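Local coordinates for MSHA biogenesis protein MshE (Vibrio cholerae, PDB 5HTL), which binds the second messenger cyclic di-GMP through its MshEN domain and probably takes part in biogenesis of the MSHA pilus, at residues R91-G96 against D139-Y144; G99-I104 against G126-I131. All coordinates share one frame; numbering follows the deposited sequence.

Contact 1: R91-G96 against D139-Y144; sequences RALVIG and DGFDRY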
loop_
_atom_site.group_PDB
_atom_site.type_symbol
_atom_site.label_atom_id
_atom_site.label_comp_id
_atom_site.label_asym_id
_atom_site.label_seq_id
_atom_site.Cartn_x
_atom_site.Cartn_y
_atom_site.Cartn_z
ATOM N N ARG A 91 3.065 -5.784 16.582
ATOM C CA ARG A 91 2.476 -6.839 15.749
ATOM C C ARG A 91 2.889 -6.662 14.285
ATOM O O ARG A 91 2.052 -6.574 13.380
ATOM C CB ARG A 91 0.958 -6.923 15.941
ATOM C CG ARG A 91 0.567 -7.237 17.397
ATOM C CD ARG A 91 -0.945 -7.195 17.590
ATOM N NE ARG A 91 -1.457 -5.844 17.405
ATOM C CZ ARG A 91 -2.746 -5.539 17.278
ATOM N NH1 ARG A 91 -3.664 -6.494 17.340
ATOM N NH2 ARG A 91 -3.112 -4.281 17.098
ATOM N N ALA A 92 4.201 -6.632 14.076
ATOM C CA ALA A 92 4.807 -6.366 12.769
ATOM C C ALA A 92 5.989 -7.291 12.587
ATOM O O ALA A 92 6.762 -7.494 13.515
ATOM C CB ALA A 92 5.264 -4.922 12.696
ATOM N N LEU A 93 6.125 -7.857 11.395
ATOM C CA LEU A 93 7.233 -8.752 11.070
ATOM C C LEU A 93 7.867 -8.337 9.757
ATOM O O LEU A 93 7.186 -8.233 8.739
ATOM C CB LEU A 93 6.722 -10.190 10.935
ATOM C CG LEU A 93 7.748 -11.290 10.630
ATOM C CD1 LEU A 93 8.618 -11.497 11.853
ATOM C CD2 LEU A 93 7.078 -12.606 10.251
ATOM N N VAL A 94 9.175 -8.104 9.773
ATOM C CA VAL A 94 9.914 -7.824 8.550
ATOM C C VAL A 94 10.150 -9.129 7.800
ATOM O O VAL A 94 10.812 -10.036 8.313
ATOM C CB VAL A 94 11.284 -7.196 8.853
ATOM C CG1 VAL A 94 11.992 -6.838 7.552
ATOM C CG2 VAL A 94 11.119 -5.972 9.735
ATOM N N ILE A 95 9.562 -9.244 6.610
ATOM C CA ILE A 95 9.638 -10.487 5.839
ATOM C C ILE A 95 10.460 -10.360 4.565
ATOM O O ILE A 95 10.732 -11.352 3.897
ATOM C CB ILE A 95 8.233 -11.054 5.494
ATOM C CG1 ILE A 95 7.459 -10.097 4.585
ATOM C CG2 ILE A 95 7.448 -11.362 6.775
ATOM C CD1 ILE A 95 6.131 -10.677 4.039
ATOM N N GLY A 96 10.858 -9.142 4.235
ATOM C CA GLY A 96 11.690 -8.934 3.067
ATOM C C GLY A 96 12.544 -7.701 3.222
ATOM O O GLY A 96 12.118 -6.722 3.840
ATOM N N ASP A 139 2.670 -16.818 15.468
ATOM C CA ASP A 139 3.381 -18.039 15.097
ATOM C C ASP A 139 4.700 -17.687 14.410
ATOM O O ASP A 139 5.714 -18.340 14.629
ATOM C CB ASP A 139 2.540 -18.916 14.170
ATOM C CG ASP A 139 1.394 -19.600 14.880
ATOM O OD1 ASP A 139 0.450 -20.033 14.181
ATOM O OD2 ASP A 139 1.436 -19.718 16.124
ATOM N N GLY A 140 4.682 -16.648 13.579
ATOM C CA GLY A 140 5.883 -16.181 12.914
ATOM C C GLY A 140 6.944 -15.727 13.900
ATOM O O GLY A 140 8.108 -16.107 13.773
ATOM N N PHE A 141 6.558 -14.932 14.899
ATOM C CA PHE A 141 7.496 -14.505 15.944
ATOM C C PHE A 141 8.165 -15.698 16.619
ATOM O O PHE A 141 9.363 -15.667 16.897
ATOM C CB PHE A 141 6.784 -13.653 17.005
ATOM C CG PHE A 141 6.167 -12.388 16.464
ATOM C CD1 PHE A 141 4.990 -11.898 17.019
ATOM C CD2 PHE A 141 6.759 -11.691 15.419
ATOM C CE1 PHE A 141 4.400 -10.728 16.531
ATOM C CE2 PHE A 141 6.169 -10.519 14.921
ATOM C CZ PHE A 141 4.995 -10.044 15.485
ATOM N N ASP A 142 7.384 -16.739 16.880
ATOM C CA ASP A 142 7.884 -17.929 17.567
ATOM C C ASP A 142 8.847 -18.712 16.681
ATOM O O ASP A 142 9.769 -19.379 17.167
ATOM C CB ASP A 142 6.709 -18.816 17.987
ATOM C CG ASP A 142 5.808 -18.147 19.006
ATOM O OD1 ASP A 142 6.292 -17.243 19.722
ATOM O OD2 ASP A 142 4.620 -18.526 19.099
ATOM N N ARG A 143 8.628 -18.594 15.379
ATOM C CA ARG A 143 9.321 -19.357 14.351
ATOM C C ARG A 143 10.633 -18.704 13.925
ATOM O O ARG A 143 11.642 -19.390 13.707
ATOM C CB ARG A 143 8.381 -19.481 13.142
ATOM C CG ARG A 143 8.911 -20.224 11.940
ATOM C CD ARG A 143 7.752 -20.709 11.073
ATOM N NE ARG A 143 7.246 -19.692 10.147
ATOM C CZ ARG A 143 5.997 -19.228 10.133
ATOM N NH1 ARG A 143 5.105 -19.677 11.002
ATOM N NH2 ARG A 143 5.640 -18.309 9.248
ATOM N N TYR A 144 10.622 -17.378 13.820
ATOM C CA TYR A 144 11.728 -16.652 13.211
ATOM C C TYR A 144 12.673 -15.961 14.193
ATOM O O TYR A 144 13.744 -15.500 13.794
ATOM C CB TYR A 144 11.199 -15.635 12.201
ATOM C CG TYR A 144 10.466 -16.271 11.040
ATOM C CD1 TYR A 144 11.123 -17.136 10.172
ATOM C CD2 TYR A 144 9.121 -16.015 10.811
ATOM C CE1 TYR A 144 10.460 -17.725 9.108
ATOM C CE2 TYR A 144 8.450 -16.602 9.753
ATOM C CZ TYR A 144 9.125 -17.455 8.905
ATOM O OH TYR A 144 8.458 -18.036 7.847
#

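Contact 2: G99-I104 against G126-I131; sequences GDTLRI and GFEFVI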
loop_
_atom_site.group_PDB
_atom_site.type_symbol
_atom_site.label_atom_id
_atom_site.label_comp_id
_atom_site.label_asym_id
_atom_site.label_seq_id
_atom_site.Cartn_x
_atom_site.Cartn_y
_atom_site.Cartn_z
ATOM N N GLY A 99 17.598 -3.495 -0.898
ATOM C CA GLY A 99 18.052 -2.117 -0.855
ATOM C C GLY A 99 17.563 -1.493 0.438
ATOM O O GLY A 99 17.676 -2.115 1.496
ATOM N N ASP A 100 17.002 -0.289 0.361
ATOM C CA ASP A 100 16.478 0.358 1.563
ATOM C C ASP A 100 14.977 0.150 1.714
ATOM O O ASP A 100 14.305 0.978 2.329
ATOM C CB ASP A 100 16.739 1.868 1.562
ATOM C CG ASP A 100 17.993 2.256 0.812
ATOM O OD1 ASP A 100 18.959 1.464 0.792
ATOM O OD2 ASP A 100 18.009 3.372 0.248
ATOM N N THR A 101 14.443 -0.925 1.141
ATOM C CA THR A 101 13.008 -1.193 1.243
ATOM C C THR A 101 12.755 -2.465 2.031
ATOM O O THR A 101 13.405 -3.485 1.799
ATOM C CB THR A 101 12.341 -1.312 -0.143
ATOM O OG1 THR A 101 12.531 -0.097 -0.876
ATOM C CG2 THR A 101 10.849 -1.561 0.002
ATOM N N LEU A 102 11.836 -2.387 2.993
ATOM C CA LEU A 102 11.431 -3.543 3.778
ATOM C C LEU A 102 9.988 -3.874 3.435
ATOM O O LEU A 102 9.157 -2.981 3.287
ATOM C CB LEU A 102 11.503 -3.242 5.275
ATOM C CG LEU A 102 12.846 -2.793 5.843
ATOM C CD1 LEU A 102 12.739 -2.562 7.348
ATOM C CD2 LEU A 102 13.874 -3.846 5.573
ATOM N N ARG A 103 9.700 -5.161 3.318
ATOM C CA ARG A 103 8.328 -5.610 3.275
ATOM C C ARG A 103 7.968 -6.021 4.692
ATOM O O ARG A 103 8.648 -6.837 5.294
ATOM C CB ARG A 103 8.171 -6.785 2.316
ATOM C CG ARG A 103 6.745 -7.339 2.251
ATOM C CD ARG A 103 6.538 -8.271 1.065
ATOM N NE ARG A 103 6.649 -7.518 -0.175
ATOM C CZ ARG A 103 7.694 -7.582 -0.995
ATOM N NH1 ARG A 103 8.696 -8.413 -0.734
ATOM N NH2 ARG A 103 7.714 -6.837 -2.091
ATOM N N ILE A 104 6.869 -5.468 5.190
ATOM C CA ILE A 104 6.477 -5.685 6.576
ATOM C C ILE A 104 5.042 -6.187 6.651
ATOM O O ILE A 104 4.114 -5.532 6.173
ATOM C CB ILE A 104 6.611 -4.386 7.405
ATOM C CG1 ILE A 104 8.059 -3.870 7.355
ATOM C CG2 ILE A 104 6.165 -4.616 8.854
ATOM C CD1 ILE A 104 8.322 -2.663 8.238
ATOM N N GLY A 126 12.431 2.332 4.007
ATOM C CA GLY A 126 11.050 2.593 3.644
ATOM C C GLY A 126 10.308 1.269 3.678
ATOM O O GLY A 126 10.949 0.215 3.739
ATOM N N PHE A 127 8.978 1.315 3.668
ATOM C CA PHE A 127 8.179 0.111 3.899
ATOM C C PHE A 127 7.163 -0.196 2.802
ATOM O O PHE A 127 6.550 0.701 2.227
ATOM C CB PHE A 127 7.402 0.203 5.222
ATOM C CG PHE A 127 8.191 0.758 6.371
ATOM C CD1 PHE A 127 7.615 1.695 7.220
ATOM C CD2 PHE A 127 9.482 0.335 6.624
ATOM C CE1 PHE A 127 8.325 2.213 8.289
ATOM C CE2 PHE A 127 10.202 0.854 7.687
ATOM C CZ PHE A 127 9.619 1.792 8.521
ATOM N N GLU A 128 6.981 -1.484 2.538
ATOM C CA GLU A 128 5.807 -1.961 1.831
ATOM C C GLU A 128 5.023 -2.787 2.840
ATOM O O GLU A 128 5.594 -3.680 3.458
ATOM C CB GLU A 128 6.205 -2.847 0.649
ATOM C CG GLU A 128 7.070 -2.181 -0.406
ATOM C CD GLU A 128 7.444 -3.143 -1.520
ATOM O OE1 GLU A 128 8.500 -2.943 -2.154
ATOM O OE2 GLU A 128 6.684 -4.108 -1.750
ATOM N N PHE A 129 3.731 -2.500 2.995
ATOM C CA PHE A 129 2.910 -3.192 3.994
ATOM C C PHE A 129 2.027 -4.270 3.393
ATOM O O PHE A 129 1.477 -4.112 2.302
ATOM C CB PHE A 129 2.018 -2.215 4.770
ATOM C CG PHE A 129 2.776 -1.226 5.608
ATOM C CD1 PHE A 129 3.507 -1.643 6.708
ATOM C CD2 PHE A 129 2.742 0.126 5.301
ATOM C CE1 PHE A 129 4.202 -0.721 7.490
ATOM C CE2 PHE A 129 3.432 1.045 6.071
ATOM C CZ PHE A 129 4.161 0.620 7.164
ATOM N N VAL A 130 1.885 -5.364 4.126
ATOM C CA VAL A 130 0.926 -6.406 3.807
ATOM C C VAL A 130 0.231 -6.791 5.106
ATOM O O VAL A 130 0.740 -6.528 6.194
ATOM C CB VAL A 130 1.593 -7.635 3.138
ATOM C CG1 VAL A 130 2.376 -7.223 1.882
ATOM C CG2 VAL A 130 2.506 -8.359 4.100
ATOM N N ILE A 131 -0.953 -7.366 5.001
ATOM C CA ILE A 131 -1.705 -7.765 6.183
ATOM C C ILE A 131 -1.700 -9.293 6.346
ATOM O O ILE A 131 -1.749 -10.045 5.357
ATOM C CB ILE A 131 -3.152 -7.170 6.154
ATOM C CG1 ILE A 131 -3.852 -7.352 7.504
ATOM C CG2 ILE A 131 -3.982 -7.767 5.032
ATOM C CD1 ILE A 131 -5.173 -6.598 7.611
#

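Contact 1: R91-G96 against D139-Y144
The C-terminal helix of the MshEN domain packs here against an outer strand, 92-98, of its small mixed sheet, with Leu93 set between Phe141 and Tyr144. With chi1 at -178° CG of Leu93 lies anti to the backbone N, and chi2 of 70° then sends one methyl to each ring: CD1 lies 4.0 Å from Phe141 CD2, at the edge of that ring and near its plane, while CD2 stands 4.0 Å from Tyr144 CD2. The Leu93 and Tyr144 side chains cross at about a right angle. Phe141 also turns its edge to the strand backbone, where its CE2 comes within 3.4 Å of Ala92 O. Its CZ end reaches Arg91 CA, just where the preceding helix 84-90 closes in a Schellman motif with Arg91, at positive phi, as the C-prime residue. Phe141 thus fills the corner between that helix and the strand, touching Ala87 and Arg88 as well. No hydrogen bond joins the two segments. Tyr144 OH instead accepts one from Arg143 NH2 at 3.2 Å, in the guanidinium plane, and CG of Arg143 lies over the centre of one face of the tyrosine ring. The guanidinium of Arg91 leads away to a salt bridge with Glu134.

Contact 2: G99-I104 against G126-I131
Asp100 O receives the N-H of Gly126 at 2.9 Å, the first of five backbone hydrogen bonds that join two parallel strands. Gly126 O then accepts from Leu102 N, Leu102 O from Glu128 N at 2.7 Å, Glu128 O from Ile104 N, and Ile104 O from Val130 N at 3.0 Å. Gly126, Glu128, Leu102 and Ile104 thus each pair through both N-H and C=O. Four carbonyl oxygens also face a CA-H group, as Leu102 O does with CA of Phe127. On the face bearing Thr101, Arg103 and Glu128, a salt bridge runs from Arg103 NH2 to Glu128 OE2 (2.9 Å). Arg103 leaves with CG anti to its backbone N and bends at chi3 (-66°), which swings NH2 back to Glu128. As a hydrogen bond it is weak, bent to 128° at the hydrogen, with the guanidinium and carboxylate planes 81° apart. The other oxygen, Glu128 OE1, lies 3.5 Å from the methyl CG2 of Thr101 and has a weak, long ion pair with Arg38 of the second subunit. The reverse face is apolar: Ile104 CD1 sits over the Phe127 ring in a CH-pi contact, 4.1 Å from its centroid. Helix 112-121, the crossover of this beta-alpha-beta unit, covers that face through Leu118 and Leu119, and strand 92-98 borders the other edge of 101-106, where Arg103 N and O pair with Gly96 and Ile95.

Contacts 1 and 2, with centres about 13 Å apart, share one three-stranded sheet in which strand 101-106 is the middle member. Ile95 N lies 2.9 Å from Arg103 O, and Gly96 O lies 2.9 Å from Arg103 N; both are probable hydrogen bonds, formed where Ile95 and Gly96 make a classic beta bulge opposite Arg103. Packing adds Leu93 O against Ile104 CG2 at 3.8 Å. In sequence, the beta-alpha-beta unit of contact 2 falls between the strand and the helix that meet in contact 1. The side chains of Arg91 and of Val130 each lie about 7 Å from a bound cyclic di-GMP, and Val130 touches Pro65, a residue of the ligand pocket.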